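Local coordinates for thymidylate synthase A (Bacillus subtilis, PDB 1BSF), which is a homodimeric thymidylate synthase that probably converts dUMP to dTMP, with 5,10-methylenetetrahydrofolate serving as methyl donor and reductant, at residues V54-T59 against I264-G269; A63-I68 against F256-F261. One frame throughout, in Å; residues are numbered along the deposited sequence.

Interaction 1: residues V54-T59 against I264-G269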
loop_
_atom_site.group_PDB
_atom_site.type_symbol
_atom_site.label_atom_id
_atom_site.label_comp_id
_atom_site.label_asym_id
_atom_site.label_seq_id
_atom_site.Cartn_x
_atom_site.Cartn_y
_atom_site.Cartn_z
ATOM N N VAL A 54 -12.661 19.394 -5.553
ATOM C CA VAL A 54 -12.624 18.737 -4.248
ATOM C C VAL A 54 -13.343 17.385 -4.285
ATOM O O VAL A 54 -14.514 17.308 -4.659
ATOM C CB VAL A 54 -13.292 19.645 -3.160
ATOM C CG1 VAL A 54 -13.927 18.801 -2.058
ATOM C CG2 VAL A 54 -12.258 20.601 -2.575
ATOM N N PRO A 55 -12.654 16.300 -3.885
ATOM C CA PRO A 55 -13.337 15.004 -3.915
ATOM C C PRO A 55 -14.303 14.902 -2.736
ATOM O O PRO A 55 -13.907 14.546 -1.629
ATOM C CB PRO A 55 -12.201 13.995 -3.812
ATOM C CG PRO A 55 -11.156 14.709 -3.057
ATOM C CD PRO A 55 -11.273 16.177 -3.386
ATOM N N ILE A 56 -15.568 15.209 -2.984
ATOM C CA ILE A 56 -16.570 15.159 -1.930
ATOM C C ILE A 56 -17.934 14.772 -2.486
ATOM O O ILE A 56 -18.330 15.229 -3.555
ATOM C CB ILE A 56 -16.686 16.539 -1.230
ATOM C CG1 ILE A 56 -17.799 16.516 -0.178
ATOM C CG2 ILE A 56 -16.981 17.614 -2.259
ATOM C CD1 ILE A 56 -17.287 16.505 1.240
ATOM N N LEU A 57 -18.652 13.933 -1.748
ATOM C CA LEU A 57 -19.983 13.497 -2.154
ATOM C C LEU A 57 -20.929 14.698 -2.230
ATOM O O LEU A 57 -20.865 15.613 -1.403
ATOM C CB LEU A 57 -20.543 12.494 -1.144
ATOM C CG LEU A 57 -20.298 10.993 -1.280
ATOM C CD1 LEU A 57 -20.779 10.304 -0.013
ATOM C CD2 LEU A 57 -21.025 10.435 -2.492
ATOM N N THR A 58 -21.808 14.692 -3.225
ATOM C CA THR A 58 -22.774 15.769 -3.390
ATOM C C THR A 58 -24.174 15.173 -3.335
ATOM O O THR A 58 -25.169 15.889 -3.432
ATOM C CB THR A 58 -22.587 16.501 -4.738
ATOM O OG1 THR A 58 -23.330 15.823 -5.761
ATOM C CG2 THR A 58 -21.109 16.539 -5.126
ATOM N N THR A 59 -24.240 13.848 -3.203
ATOM C CA THR A 59 -25.520 13.152 -3.104
ATOM C C THR A 59 -25.771 12.894 -1.623
ATOM O O THR A 59 -26.649 12.119 -1.245
ATOM C CB THR A 59 -25.513 11.796 -3.833
ATOM O OG1 THR A 59 -24.591 10.908 -3.178
ATOM C CG2 THR A 59 -25.143 11.981 -5.300
ATOM N N ILE A 264 -16.884 26.438 0.166
ATOM C CA ILE A 264 -17.768 27.444 -0.409
ATOM C C ILE A 264 -18.775 26.962 -1.457
ATOM O O ILE A 264 -18.418 26.359 -2.473
ATOM C CB ILE A 264 -16.932 28.617 -0.980
ATOM C CG1 ILE A 264 -16.397 29.474 0.178
ATOM C CG2 ILE A 264 -17.781 29.466 -1.909
ATOM C CD1 ILE A 264 -15.097 30.208 -0.123
ATOM N N ASN A 265 -20.045 27.257 -1.199
ATOM C CA ASN A 265 -21.131 26.865 -2.084
ATOM C C ASN A 265 -21.139 25.349 -2.248
ATOM O O ASN A 265 -20.861 24.819 -3.330
ATOM C CB ASN A 265 -20.982 27.540 -3.447
ATOM C CG ASN A 265 -22.000 27.043 -4.451
ATOM O OD1 ASN A 265 -23.203 27.034 -4.180
ATOM N ND2 ASN A 265 -21.521 26.617 -5.618
ATOM N N TYR A 266 -21.455 24.664 -1.151
ATOM C CA TYR A 266 -21.512 23.210 -1.123
ATOM C C TYR A 266 -22.954 22.718 -1.190
ATOM O O TYR A 266 -23.701 22.765 -0.209
ATOM C CB TYR A 266 -20.828 22.678 0.144
ATOM C CG TYR A 266 -20.816 21.167 0.302
ATOM C CD1 TYR A 266 -21.036 20.315 -0.783
ATOM C CD2 TYR A 266 -20.550 20.588 1.541
ATOM C CE1 TYR A 266 -20.990 18.925 -0.629
ATOM C CE2 TYR A 266 -20.499 19.203 1.705
ATOM C CZ TYR A 266 -20.719 18.383 0.624
ATOM O OH TYR A 266 -20.674 17.018 0.794
ATOM N N LYS A 267 -23.336 22.261 -2.375
ATOM C CA LYS A 267 -24.663 21.720 -2.611
ATOM C C LYS A 267 -24.553 20.210 -2.446
ATOM O O LYS A 267 -23.692 19.564 -3.067
ATOM C CB LYS A 267 -25.126 22.058 -4.029
ATOM C CG LYS A 267 -26.103 23.213 -4.104
ATOM C CD LYS A 267 -25.418 24.514 -4.488
ATOM C CE LYS A 267 -26.262 25.725 -4.072
ATOM N NZ LYS A 267 -27.652 25.737 -4.636
ATOM N N HIS A 268 -25.396 19.653 -1.581
ATOM C CA HIS A 268 -25.396 18.216 -1.349
ATOM C C HIS A 268 -26.810 17.691 -1.147
ATOM O O HIS A 268 -27.745 18.460 -0.942
ATOM C CB HIS A 268 -24.520 17.849 -0.138
ATOM C CG HIS A 268 -24.771 18.687 1.075
ATOM N ND1 HIS A 268 -25.984 18.707 1.729
ATOM C CD2 HIS A 268 -23.954 19.513 1.771
ATOM C CE1 HIS A 268 -25.903 19.509 2.777
ATOM N NE2 HIS A 268 -24.681 20.011 2.826
ATOM N N GLY A 269 -26.952 16.372 -1.218
ATOM C CA GLY A 269 -28.251 15.749 -1.055
ATOM C C GLY A 269 -28.852 15.870 0.330
ATOM O O GLY A 269 -28.404 16.672 1.151
#

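Interaction 2: residues A63-I68 against F256-F261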
loop_
_atom_site.group_PDB
_atom_site.type_symbol
_atom_site.label_atom_id
_atom_site.label_comp_id
_atom_site.label_asym_id
_atom_site.label_seq_id
_atom_site.Cartn_x
_atom_site.Cartn_y
_atom_site.Cartn_z
ATOM N N ALA A 63 -18.940 14.863 6.716
ATOM C CA ALA A 63 -18.528 15.526 7.939
ATOM C C ALA A 63 -17.290 16.349 7.623
ATOM O O ALA A 63 -16.292 16.278 8.337
ATOM C CB ALA A 63 -18.203 14.486 9.004
ATOM N N TRP A 64 -17.362 17.124 6.549
ATOM C CA TRP A 64 -16.243 17.946 6.116
ATOM C C TRP A 64 -15.539 18.705 7.241
ATOM O O TRP A 64 -14.333 18.939 7.170
ATOM C CB TRP A 64 -16.704 18.912 5.017
ATOM C CG TRP A 64 -17.287 20.187 5.518
ATOM C CD1 TRP A 64 -18.606 20.453 5.745
ATOM C CD2 TRP A 64 -16.571 21.375 5.864
ATOM N NE1 TRP A 64 -18.752 21.735 6.215
ATOM C CE2 TRP A 64 -17.519 22.322 6.297
ATOM C CE3 TRP A 64 -15.216 21.729 5.851
ATOM C CZ2 TRP A 64 -17.156 23.605 6.713
ATOM C CZ3 TRP A 64 -14.856 23.007 6.266
ATOM C CH2 TRP A 64 -15.823 23.927 6.693
ATOM N N LYS A 65 -16.279 19.080 8.281
ATOM C CA LYS A 65 -15.691 19.805 9.413
ATOM C C LYS A 65 -15.041 18.833 10.392
ATOM O O LYS A 65 -13.861 18.965 10.735
ATOM C CB LYS A 65 -16.766 20.617 10.142
ATOM C CG LYS A 65 -16.713 22.108 9.846
ATOM C CD LYS A 65 -16.059 22.881 10.989
ATOM C CE LYS A 65 -16.159 24.390 10.769
ATOM N NZ LYS A 65 -17.425 24.786 10.077
ATOM N N THR A 66 -15.828 17.863 10.845
ATOM C CA THR A 66 -15.352 16.851 11.778
ATOM C C THR A 66 -14.185 16.115 11.138
ATOM O O THR A 66 -13.322 15.574 11.836
ATOM C CB THR A 66 -16.457 15.818 12.105
ATOM O OG1 THR A 66 -17.742 16.455 12.102
ATOM C CG2 THR A 66 -16.212 15.190 13.464
ATOM N N ALA A 67 -14.171 16.112 9.805
ATOM C CA ALA A 67 -13.141 15.444 9.004
ATOM C C ALA A 67 -11.791 16.136 9.066
ATOM O O ALA A 67 -10.765 15.493 9.291
ATOM C CB ALA A 67 -13.599 15.351 7.566
ATOM N N ILE A 68 -11.783 17.444 8.843
ATOM C CA ILE A 68 -10.542 18.208 8.903
ATOM C C ILE A 68 -10.076 18.296 10.362
ATOM O O ILE A 68 -8.871 18.278 10.646
ATOM C CB ILE A 68 -10.734 19.636 8.317
ATOM C CG1 ILE A 68 -10.711 19.579 6.785
ATOM C CG2 ILE A 68 -9.634 20.558 8.801
ATOM C CD1 ILE A 68 -11.045 20.900 6.110
ATOM N N PHE A 256 -1.922 26.127 10.763
ATOM C CA PHE A 256 -3.292 25.864 10.341
ATOM C C PHE A 256 -4.216 25.600 11.522
ATOM O O PHE A 256 -3.836 24.960 12.498
ATOM C CB PHE A 256 -3.332 24.651 9.402
ATOM C CG PHE A 256 -2.811 24.930 8.018
ATOM C CD1 PHE A 256 -3.521 25.749 7.144
ATOM C CD2 PHE A 256 -1.597 24.398 7.598
ATOM C CE1 PHE A 256 -3.025 26.033 5.872
ATOM C CE2 PHE A 256 -1.097 24.676 6.330
ATOM C CZ PHE A 256 -1.811 25.496 5.467
ATOM N N THR A 257 -5.444 26.095 11.413
ATOM C CA THR A 257 -6.451 25.913 12.446
ATOM C C THR A 257 -7.751 25.595 11.731
ATOM O O THR A 257 -7.899 25.891 10.542
ATOM C CB THR A 257 -6.645 27.189 13.259
ATOM O OG1 THR A 257 -6.650 28.311 12.370
ATOM C CG2 THR A 257 -5.526 27.349 14.271
ATOM N N ILE A 258 -8.699 25.000 12.449
ATOM C CA ILE A 258 -9.973 24.652 11.838
ATOM C C ILE A 258 -10.675 25.876 11.284
ATOM O O ILE A 258 -11.719 25.760 10.650
ATOM C CB ILE A 258 -10.918 23.962 12.846
ATOM C CG1 ILE A 258 -12.051 23.257 12.100
ATOM C CG2 ILE A 258 -11.485 24.982 13.805
ATOM C CD1 ILE A 258 -11.584 22.346 10.950
ATOM N N ASP A 259 -10.099 27.051 11.514
ATOM C CA ASP A 259 -10.701 28.295 11.040
ATOM C C ASP A 259 -10.145 28.776 9.694
ATOM O O ASP A 259 -10.554 29.817 9.175
ATOM C CB ASP A 259 -10.523 29.384 12.104
ATOM C CG ASP A 259 -11.458 29.199 13.291
ATOM O OD1 ASP A 259 -12.605 28.749 13.083
ATOM O OD2 ASP A 259 -11.046 29.506 14.430
ATOM N N ASP A 260 -9.216 28.012 9.130
ATOM C CA ASP A 260 -8.615 28.370 7.852
ATOM C C ASP A 260 -9.266 27.569 6.731
ATOM O O ASP A 260 -8.979 27.786 5.551
ATOM C CB ASP A 260 -7.102 28.110 7.882
ATOM C CG ASP A 260 -6.351 29.090 8.781
ATOM O OD1 ASP A 260 -7.000 29.929 9.439
ATOM O OD2 ASP A 260 -5.103 29.022 8.836
ATOM N N PHE A 261 -10.160 26.654 7.099
ATOM C CA PHE A 261 -10.845 25.827 6.107
ATOM C C PHE A 261 -12.338 26.135 5.994
ATOM O O PHE A 261 -13.091 26.002 6.965
ATOM C CB PHE A 261 -10.640 24.348 6.435
ATOM C CG PHE A 261 -9.203 23.965 6.557
ATOM C CD1 PHE A 261 -8.373 23.999 5.446
ATOM C CD2 PHE A 261 -8.663 23.627 7.790
ATOM C CE1 PHE A 261 -7.030 23.709 5.555
ATOM C CE2 PHE A 261 -7.316 23.333 7.919
ATOM C CZ PHE A 261 -6.494 23.375 6.796
#

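Interaction 1: residues V54-T59 against I264-G269
Y266 reaches across to the 54-59 loop and hands its phenol to the backbone of L57. The hydroxyl OH donates a hydrogen bond to L57 O at 2.6 Å, arriving almost in line with the carbonyl bond (C=O...OH angle 165°), and the acceptor lies at the ring edge, near its plane. Tyrosine suits this place because it carries a donor on a long, rigid arm: CG stands anti to the backbone N (chi1 180°), which sends the ring out from its own loop. I56 comes to meet it from the opposite direction. Its CG1 lies 3.1 Å from Y266 OH and 3.6 Å from Y266 CZ, with CD1 a little farther on, so a branched aliphatic chain packs against the hydroxyl end of the phenol while the carbonyl of L57 takes its proton. This is the tight part of the contact.

Toward G269 the loops run side by side with less grip. T58 CB stops 3.7 Å from K267 O, and G269 N makes at most a weak and doubtful hydrogen bond to T58 O; G269, having no side chain, allows the backbone of T59 to come close. The solvent side belongs to K267, whose chain leads away from the 54-59 loop. H268 is only partly exposed. Its imidazole lays CD2 over the centre of one face of Y266, 3.4 Å above its plane, while H268 ND1 donates to G269 O at 3.2 Å and H268 NE2 pairs with K61 NZ; these bonds fix the turn of the ring.

Beyond the contact, L57 packs on F3, D4 and Y7 of helix 3-17, V54 rests on F193 of helix 188-206, and T58 OG1 is bonded to D4 and F239, so the 54-59 loop, linking strand 39-49 to helix 64-77, packs against both helices.

Interaction 2: residues A63-I68 against F256-F261
I68 sends its branched side chain from the first turns of helix 64-77 into the angle between I258 and F261. Its CB already touches the partner loop, 3.9 Å from I258 CD1. From there the chain divides. CG1 lies beside the backbone N (chi1 -79°), which leaves CG2 anti to that N and brings it 3.4 Å from I258 CD1, tighter than usual for two carbons, and equally near F261 CD2. The other branch runs through CG1 to CD1, the tip, which settles 3.5 Å from F261 CB and close to F261 CG at the root of the ring. Isoleucine suits this place because its two branches serve two neighbours at once. I258 returns the fit with its own longer branch: CG1 is anti to the backbone N (chi1 -164°), and CD1 is the atom delivered to I68.

Around this centre the aliphatic part of K65 crosses I258 at about a right angle, K65 CD lying 4.2 Å from I258 CG1. K65 CG also covers one face of the W64 indole near its rim, so the lysine fills space with its methylenes. The indole itself turns its edge to the other loop: W64 CH2 comes within 3.4 Å of F261 O, which lies near the ring plane. I258 sits in a type I turn from T257 to D260, closed by the 2.9 Å hydrogen bond from D260 N to T257 O. At the start of the 256-261 segment, F256 O is hydrogen-bonded to Q76 NE2, farther along helix 64-77.

No hydrogen bond joins the two segments directly. Apart from the indole edge, whose C-H rim is slightly positive and probably attracted weakly to F261 O, the contact is apolar, and its cohesion should come mainly from shape and the exclusion of water.

The chain meets these segments in the order 54-59, 63-68, 256-261, 264-269, so the two contacts are concentric: interaction 2 is the inner pair and interaction 1 the outer. Both tie an early part of the chain to its end region, with roughly two hundred residues between. Their centres lie 15 Å apart and the pairs do not touch beyond adjoining in sequence. Both pack on helix 188-206, through V54 and F261. This helix carries N191, predicted to bind dUMP in a site shared with the partner subunit; its side chain is about 11 Å from that of L57 and about 12 Å from that of I68, consistent with both contacts being scaffold behind the site.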